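Side-chain contacts in putative retaining b-glycosidase (PDB 5A95), which probably hydrolyses mixed-linkage beta-glucans as a retaining glycoside hydrolase of family 5: residues K162-R165 with D166-R170; R200-A203 with E204-L208; G229-W232 with A233-L236. The protein carries 1 engineered substitution. All blocks are in the same frame, centred on the assembly; numbering follows the deposited sequence.

Interaction 1: residues K162-R165 with D166-R170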
loop_
_atom_site.group_PDB
_atom_site.type_symbol
_atom_site.label_atom_id
_atom_site.label_comp_id
_atom_site.label_asym_id
_atom_site.label_seq_id
_atom_site.Cartn_x
_atom_site.Cartn_y
_atom_site.Cartn_z
ATOM N N LYS A 162 -0.038 2.608 6.121
ATOM C CA LYS A 162 1.100 3.495 6.026
ATOM C C LYS A 162 0.802 4.910 6.495
ATOM O O LYS A 162 1.556 5.499 7.265
ATOM C CB LYS A 162 1.652 3.520 4.604
ATOM C CG LYS A 162 2.826 4.482 4.402
ATOM C CD LYS A 162 3.268 4.547 2.936
ATOM C CE LYS A 162 4.387 5.558 2.767
ATOM N NZ LYS A 162 4.910 5.731 1.408
ATOM N N GLU A 163 -0.319 5.439 6.038
ATOM C CA GLU A 163 -0.710 6.807 6.352
ATOM C C GLU A 163 -1.092 6.919 7.823
ATOM O O GLU A 163 -0.800 7.929 8.467
ATOM C CB GLU A 163 -1.875 7.269 5.478
ATOM C CG GLU A 163 -2.377 8.674 5.760
ATOM C CD GLU A 163 -3.569 9.048 4.915
ATOM O OE1 GLU A 163 -4.545 8.278 4.947
ATOM O OE2 GLU A 163 -3.535 10.089 4.241
ATOM N N THR A 164 -1.768 5.903 8.350
ATOM C CA THR A 164 -2.127 5.869 9.776
ATOM C C THR A 164 -0.914 5.847 10.682
ATOM O O THR A 164 -0.800 6.633 11.628
ATOM C CB THR A 164 -3.053 4.657 10.047
ATOM O OG1 THR A 164 -4.271 4.819 9.276
ATOM C CG2 THR A 164 -3.393 4.526 11.513
ATOM N N ARG A 165 0.015 4.964 10.369
ATOM C CA ARG A 165 1.288 4.906 11.099
ATOM C C ARG A 165 1.997 6.261 11.030
ATOM O O ARG A 165 2.535 6.735 12.030
ATOM C CB ARG A 165 2.213 3.852 10.492
ATOM C CG ARG A 165 1.852 2.414 10.754
ATOM C CD ARG A 165 2.967 1.532 10.212
ATOM N NE ARG A 165 2.639 0.131 10.226
ATOM C CZ ARG A 165 2.644 -0.638 11.299
ATOM N NH1 ARG A 165 3.075 -0.162 12.468
ATOM N NH2 ARG A 165 2.280 -1.908 11.200
ATOM N N ASP A 166 2.044 6.856 9.842
ATOM C CA ASP A 166 2.745 8.121 9.678
ATOM C C ASP A 166 2.100 9.256 10.457
ATOM O O ASP A 166 2.798 10.091 11.038
ATOM C CB ASP A 166 2.910 8.470 8.201
ATOM C CG ASP A 166 3.502 9.836 8.001
ATOM O OD1 ASP A 166 4.730 9.973 8.204
ATOM O OD2 ASP A 166 2.771 10.787 7.677
ATOM N N PHE A 167 0.773 9.292 10.462
ATOM C CA PHE A 167 0.058 10.229 11.302
ATOM C C PHE A 167 0.507 10.118 12.753
ATOM O O PHE A 167 0.912 11.108 13.375
ATOM C CB PHE A 167 -1.459 10.069 11.150
ATOM C CG PHE A 167 -2.273 10.875 12.119
ATOM C CD1 PHE A 167 -2.503 12.214 11.902
ATOM C CD2 PHE A 167 -2.790 10.289 13.277
ATOM C CE1 PHE A 167 -3.228 12.950 12.808
ATOM C CE2 PHE A 167 -3.526 11.028 14.184
ATOM C CZ PHE A 167 -3.747 12.358 13.942
ATOM N N TRP A 168 0.475 8.898 13.279
ATOM C CA TRP A 168 0.826 8.727 14.677
ATOM C C TRP A 168 2.322 8.996 14.927
ATOM O O TRP A 168 2.682 9.543 15.983
ATOM C CB TRP A 168 0.368 7.364 15.208
ATOM C CG TRP A 168 -1.118 7.323 15.381
ATOM C CD1 TRP A 168 -2.005 6.516 14.723
ATOM C CD2 TRP A 168 -1.908 8.196 16.206
ATOM N NE1 TRP A 168 -3.276 6.813 15.114
ATOM C CE2 TRP A 168 -3.256 7.840 16.026
ATOM C CE3 TRP A 168 -1.591 9.256 17.083
ATOM C CZ2 TRP A 168 -4.282 8.493 16.671
ATOM C CZ3 TRP A 168 -2.621 9.903 17.704
ATOM C CH2 TRP A 168 -3.941 9.517 17.506
ATOM N N ARG A 169 3.201 8.638 13.996
ATOM C CA ARG A 169 4.617 8.970 14.122
ATOM C C ARG A 169 4.806 10.481 14.234
ATOM O O ARG A 169 5.522 10.979 15.139
ATOM C CB ARG A 169 5.389 8.386 12.923
ATOM C CG ARG A 169 6.889 8.660 12.916
ATOM C CD ARG A 169 7.246 10.030 12.288
ATOM N NE ARG A 169 8.682 10.208 12.196
ATOM C CZ ARG A 169 9.435 9.721 11.219
ATOM N NH1 ARG A 169 8.895 9.041 10.236
ATOM N NH2 ARG A 169 10.748 9.928 11.219
ATOM N N ARG A 170 4.163 11.225 13.352
ATOM C CA ARG A 170 4.329 12.670 13.322
ATOM C C ARG A 170 3.771 13.328 14.582
ATOM O O ARG A 170 4.372 14.253 15.141
ATOM C CB ARG A 170 3.635 13.279 12.113
ATOM C CG ARG A 170 4.302 13.023 10.779
ATOM C CD ARG A 170 3.376 13.514 9.683
ATOM N NE ARG A 170 3.786 13.287 8.304
ATOM C CZ ARG A 170 4.498 14.148 7.581
ATOM N NH1 ARG A 170 4.971 15.259 8.087
ATOM N NH2 ARG A 170 4.738 13.872 6.322
HETATM O O HOH W 1 0.138 10.421 7.290
#

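Interaction 2: residues R200-A203 with E204-L208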
loop_
_atom_site.group_PDB
_atom_site.type_symbol
_atom_site.label_atom_id
_atom_site.label_comp_id
_atom_site.label_asym_id
_atom_site.label_seq_id
_atom_site.Cartn_x
_atom_site.Cartn_y
_atom_site.Cartn_z
ATOM N N ARG A 200 -14.052 -9.413 9.934
ATOM C CA ARG A 200 -13.646 -8.881 11.218
ATOM C C ARG A 200 -12.945 -9.982 11.994
ATOM O O ARG A 200 -13.429 -11.102 12.057
ATOM C CB ARG A 200 -14.811 -8.243 11.973
ATOM C CG ARG A 200 -15.693 -9.182 12.741
ATOM C CD ARG A 200 -16.826 -8.450 13.450
ATOM N NE ARG A 200 -17.811 -7.907 12.517
ATOM C CZ ARG A 200 -18.775 -8.614 11.946
ATOM N NH1 ARG A 200 -18.896 -9.933 12.150
ATOM N NH2 ARG A 200 -19.622 -7.991 11.168
ATOM N N ASN A 201 -11.815 -9.633 12.588
ATOM C CA ASN A 201 -10.984 -10.618 13.280
ATOM C C ASN A 201 -10.252 -9.936 14.424
ATOM O O ASN A 201 -9.407 -9.073 14.190
ATOM C CB ASN A 201 -9.988 -11.248 12.325
ATOM C CG ASN A 201 -9.196 -12.369 12.982
ATOM O OD1 ASN A 201 -8.075 -12.170 13.433
ATOM N ND2 ASN A 201 -9.811 -13.550 13.086
ATOM N N TRP A 202 -10.605 -10.305 15.650
ATOM C CA TRP A 202 -9.989 -9.650 16.800
ATOM C C TRP A 202 -8.480 -9.818 16.828
ATOM O O TRP A 202 -7.760 -8.854 17.096
ATOM C CB TRP A 202 -10.625 -10.141 18.123
ATOM C CG TRP A 202 -10.002 -9.464 19.303
ATOM C CD1 TRP A 202 -9.151 -10.004 20.191
ATOM C CD2 TRP A 202 -10.138 -8.086 19.646
ATOM N NE1 TRP A 202 -8.739 -9.057 21.083
ATOM C CE2 TRP A 202 -9.343 -7.873 20.791
ATOM C CE3 TRP A 202 -10.886 -7.025 19.140
ATOM C CZ2 TRP A 202 -9.231 -6.643 21.392
ATOM C CZ3 TRP A 202 -10.785 -5.802 19.761
ATOM C CH2 TRP A 202 -9.981 -5.623 20.879
ATOM N N ALA A 203 -7.979 -11.021 16.578
ATOM C CA ALA A 203 -6.546 -11.184 16.680
ATOM C C ALA A 203 -5.780 -10.252 15.740
ATOM O O ALA A 203 -4.776 -9.653 16.110
ATOM C CB ALA A 203 -6.156 -12.647 16.447
ATOM N N GLU A 204 -6.268 -10.130 14.516
ATOM C CA GLU A 204 -5.670 -9.235 13.539
ATOM C C GLU A 204 -5.704 -7.773 14.005
ATOM O O GLU A 204 -4.722 -7.044 13.928
ATOM C CB GLU A 204 -6.417 -9.408 12.223
ATOM C CG GLU A 204 -5.997 -8.510 11.081
ATOM C CD GLU A 204 -6.748 -8.843 9.816
ATOM O OE1 GLU A 204 -7.992 -8.825 9.851
ATOM O OE2 GLU A 204 -6.085 -9.041 8.767
ATOM N N TRP A 205 -6.841 -7.379 14.533
ATOM C CA TRP A 205 -7.026 -5.999 14.969
ATOM C C TRP A 205 -6.196 -5.680 16.205
ATOM O O TRP A 205 -5.547 -4.636 16.277
ATOM C CB TRP A 205 -8.517 -5.695 15.154
ATOM C CG TRP A 205 -8.830 -4.298 15.535
ATOM C CD1 TRP A 205 -9.582 -3.896 16.598
ATOM C CD2 TRP A 205 -8.470 -3.099 14.841
ATOM N NE1 TRP A 205 -9.675 -2.535 16.643
ATOM C CE2 TRP A 205 -9.005 -2.017 15.570
ATOM C CE3 TRP A 205 -7.702 -2.822 13.716
ATOM C CZ2 TRP A 205 -8.778 -0.705 15.206
ATOM C CZ3 TRP A 205 -7.466 -1.522 13.373
ATOM C CH2 TRP A 205 -7.999 -0.472 14.120
ATOM N N LYS A 206 -6.209 -6.591 17.170
ATOM C CA LYS A 206 -5.371 -6.493 18.364
ATOM C C LYS A 206 -3.894 -6.309 17.996
ATOM O O LYS A 206 -3.223 -5.416 18.496
ATOM C CB LYS A 206 -5.580 -7.754 19.207
ATOM C CG LYS A 206 -4.599 -7.964 20.365
ATOM C CD LYS A 206 -4.834 -9.341 20.989
ATOM C CE LYS A 206 -3.936 -9.646 22.171
ATOM N NZ LYS A 206 -2.512 -9.641 21.811
ATOM N N THR A 207 -3.400 -7.156 17.095
ATOM C CA THR A 207 -2.013 -7.089 16.670
ATOM C C THR A 207 -1.667 -5.741 16.054
ATOM O O THR A 207 -0.604 -5.171 16.301
ATOM C CB THR A 207 -1.686 -8.278 15.736
ATOM O OG1 THR A 207 -1.890 -9.488 16.478
ATOM C CG2 THR A 207 -0.238 -8.254 15.227
ATOM N N LEU A 208 -2.558 -5.232 15.203
ATOM C CA LEU A 208 -2.321 -3.969 14.546
ATOM C C LEU A 208 -2.312 -2.805 15.556
ATOM O O LEU A 208 -1.475 -1.897 15.466
ATOM C CB LEU A 208 -3.295 -3.771 13.389
ATOM C CG LEU A 208 -3.103 -2.528 12.556
ATOM C CD1 LEU A 208 -1.681 -2.347 12.027
ATOM C CD2 LEU A 208 -4.075 -2.555 11.395
#

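Interaction 3: residues G229-W232 with A233-L236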
loop_
_atom_site.group_PDB
_atom_site.type_symbol
_atom_site.label_atom_id
_atom_site.label_comp_id
_atom_site.label_asym_id
_atom_site.label_seq_id
_atom_site.Cartn_x
_atom_site.Cartn_y
_atom_site.Cartn_z
ATOM N N GLY A 229 -13.059 -1.484 19.879
ATOM C CA GLY A 229 -13.536 -2.723 19.311
ATOM C C GLY A 229 -14.444 -2.525 18.102
ATOM O O GLY A 229 -14.610 -1.428 17.563
ATOM N N PHE A 230 -15.011 -3.639 17.669
ATOM C CA PHE A 230 -15.855 -3.703 16.473
ATOM C C PHE A 230 -17.255 -3.162 16.719
ATOM O O PHE A 230 -17.587 -2.623 17.789
ATOM C CB PHE A 230 -15.889 -5.147 15.928
ATOM C CG PHE A 230 -14.525 -5.736 15.612
ATOM C CD1 PHE A 230 -13.520 -4.975 15.060
ATOM C CD2 PHE A 230 -14.283 -7.079 15.828
ATOM C CE1 PHE A 230 -12.286 -5.525 14.735
ATOM C CE2 PHE A 230 -13.063 -7.628 15.508
ATOM C CZ PHE A 230 -12.082 -6.858 14.977
ATOM N N ASN A 231 -18.080 -3.238 15.664
ATOM C CA ASN A 231 -19.420 -2.669 15.670
ATOM C C ASN A 231 -19.377 -1.173 15.961
ATOM O O ASN A 231 -20.161 -0.654 16.746
ATOM C CB ASN A 231 -20.336 -3.406 16.671
ATOM C CG ASN A 231 -21.806 -3.054 16.502
ATOM O OD1 ASN A 231 -22.217 -2.478 15.495
ATOM N ND2 ASN A 231 -22.591 -3.314 17.536
ATOM N N TRP A 232 -18.497 -0.481 15.252
ATOM C CA TRP A 232 -18.317 0.958 15.384
ATOM C C TRP A 232 -17.922 1.350 16.818
ATOM O O TRP A 232 -18.566 2.191 17.464
ATOM C CB TRP A 232 -19.549 1.741 14.932
ATOM C CG TRP A 232 -19.868 1.697 13.456
ATOM C CD1 TRP A 232 -19.577 2.686 12.561
ATOM C CD2 TRP A 232 -20.569 0.690 12.735
ATOM N NE1 TRP A 232 -20.058 2.358 11.312
ATOM C CE2 TRP A 232 -20.685 1.147 11.389
ATOM C CE3 TRP A 232 -21.155 -0.519 13.085
ATOM C CZ2 TRP A 232 -21.301 0.396 10.391
ATOM C CZ3 TRP A 232 -21.763 -1.264 12.083
ATOM C CH2 TRP A 232 -21.837 -0.805 10.758
ATOM N N ALA A 233 -16.849 0.732 17.311
ATOM C CA ALA A 233 -16.316 1.021 18.639
ATOM C C ALA A 233 -17.366 0.787 19.709
ATOM O O ALA A 233 -17.482 1.543 20.648
ATOM C CB ALA A 233 -15.763 2.459 18.722
ATOM N N TYR A 234 -18.071 -0.319 19.619
ATOM C CA TYR A 234 -19.088 -0.662 20.590
ATOM C C TYR A 234 -18.786 -1.916 21.398
ATOM O O TYR A 234 -19.099 -1.972 22.584
ATOM C CB TYR A 234 -20.484 -0.719 19.933
ATOM C CG TYR A 234 -21.564 -0.840 20.957
ATOM C CD1 TYR A 234 -21.912 0.238 21.770
ATOM C CD2 TYR A 234 -22.229 -2.036 21.141
ATOM C CE1 TYR A 234 -22.857 0.098 22.752
ATOM C CE2 TYR A 234 -23.215 -2.167 22.120
ATOM C CZ TYR A 234 -23.509 -1.078 22.937
ATOM O OH TYR A 234 -24.448 -1.181 23.956
ATOM N N ASP A 235 -18.158 -2.914 20.795
ATOM C CA ASP A 235 -17.968 -4.209 21.458
ATOM C C ASP A 235 -16.541 -4.377 21.981
ATOM O O ASP A 235 -15.613 -4.650 21.211
ATOM C CB ASP A 235 -18.333 -5.359 20.501
ATOM C CG ASP A 235 -18.256 -6.732 21.172
ATOM O OD1 ASP A 235 -18.127 -6.794 22.410
ATOM O OD2 ASP A 235 -18.359 -7.738 20.440
ATOM N N LEU A 236 -16.383 -4.225 23.290
ATOM C CA LEU A 236 -15.098 -4.452 23.957
ATOM C C LEU A 236 -14.972 -5.875 24.509
ATOM O O LEU A 236 -13.927 -6.237 24.999
ATOM C CB LEU A 236 -14.910 -3.451 25.081
ATOM C CG LEU A 236 -14.669 -2.013 24.676
ATOM C CD1 LEU A 236 -14.575 -1.127 25.903
ATOM C CD2 LEU A 236 -13.405 -1.890 23.814
HETATM O O HOH W 2 -14.752 -6.114 19.076
#

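Interaction 1: residues K162-R165 with D166-R170
Asp166 lies one helical turn on from Lys162, and its backbone N donates to Lys162 O at 3.0 Å. Its CB leans on the same carbonyl, 3.4 Å from Lys162 O. Beyond CB, CG is anti to the backbone N (chi1 174°), which holds the carboxylate out beside the helix, where Arg170 reaches back and OD2 meets two donors. Arg170 NE forms a salt bridge to Asp166 OD2 at 2.8 Å, reaching its syn side with the oxygen nearly in the guanidinium plane. The second donor to Asp166 OD2 is a water, which also donates to Glu163 O at 2.9 Å. That carbonyl takes two bonds, since Phe167 N also donates to it at 2.9 Å. On another side of the helix, Thr164 and Trp168 run alongside each other, Thr164 CG2 4.0 Å from Trp168 CD1, while Phe167 CE2 lies over one face of the indole. Trp168 NE1 is bonded to Leu186 O and Thr164 OG1 to Trp141 NE1, so this side faces inward. Lys162 and Arg169 reach the second subunit, through Thr159 and Tyr152 of that chain. The arrangement is that of an amphipathic outer helix of the family 5 (beta/alpha)8 barrel, with an i to i+4 salt bridge.

Interaction 2: residues R200-A203 with E204-L208
The indole of Trp202 and the chain of Lys206 cross at about a right angle, with Lys206 CB over one face, 4.2 Å from the centroid of the five-membered ring in a CH-pi contact. Trp205 meets the same indole differently: the two ring planes are turned 71° apart, and Trp202 CZ3 touches Trp205 CD1 at 3.9 Å, near the plane of the Trp205 ring. Both indole nitrogens are bonded away from this contact, Trp202 NE1 to Ala242 O and Trp205 NE1 to Ala228 O. Asn201, the N-cap, stands about perpendicular to Glu204. With its CG anti to the backbone N (chi1 -175°), OD1 is placed to accept Glu204 N at 2.9 Å, in the amide plane and on a lone pair. An alanine here would remove that acceptor and is likely to leave Glu204 N without its mate in the first turn. Ala203 O is held from opposite faces of its plane by Thr207, one turn on, through N at 3.0 Å and OG1 at 2.9 Å. Side-chain oxygens supplement the backbone at both places, capping an amide at the helix start and sharing a carbonyl farther along, while Lys206 sends its charge to Glu210 and Glu245.

Interaction 3: residues G229-W232 with A233-L236
Phe230 O is the hub of the backbone hydrogen bonding, accepting Tyr234 N at 3.0 Å and Asp235 N at 3.1 Å from opposite faces of its carbonyl plane. Both bonds are fairly straight. By contrast, the bond from Ala233 N to Gly229 O is weak and bent. A water bridges the turn, donating a hydrogen bond to Asp235 O at 2.7 Å and accepting one from Phe230 N.

Carbon donors add two further links. Gly229 CA approaches Asp235 O to 3.4 Å in a nearly straight CA-H...O contact; a CB at this position would run into Asp235 O, so the close approach depends on the glycine. Ala233 CA makes a more bent contact of this kind with Gly229 O.

The chain coils here in the left-handed sense: Asn231, Trp232 and Ala233 all have phi near +58°, forming a short left-handed helical turn after strand 224-227 of the barrel. It borders the sugar-binding site, for the Trp232 side chain is about 4 Å from a bound glucose unit, and its NE1 is bonded to Gln153 OE1.

Among the side-chain contacts, Asn231 and Tyr234 lie alongside each other and point the same way, with Asn231 ND2 3.8 Å from Tyr234 CD2. The amide and phenol planes are 82° apart. Asn231 CG is anti to the backbone N (chi1 -168°), bringing the amide beside the Tyr234 ring; its OD1 bonds to Lys259 NZ and lies at the edge of the Trp232 ring. Tyr234 CB also touches Asn231 O at 3.2 Å, while its ring runs on to Trp278 of helix 267-279. Leu236 folds back toward the start of the turn, its CD2 packing 4.0 Å from Gly229 N.

How the interactions relate
Going from the N terminus, the three contacts come strictly in series; none nests within or crosses another, and each closes only a short turn of its own. Interaction 1 lies on helix 161-174 and interaction 2 at the start of helix 202-219. The chain then passes through strand 224-227 to interaction 3. In space interaction 2 is the corner that touches both of the others. Arg165 NH2 packs on Leu208 CD1, joining the two helices, and the Phe230 ring fits against Arg200, Asn201, Trp202 and Trp205, joining the cap of helix 202-219 to the left-handed turn. Interactions 1 and 3 do not touch: interaction 1 borders the second subunit, interaction 3 the bound sugar.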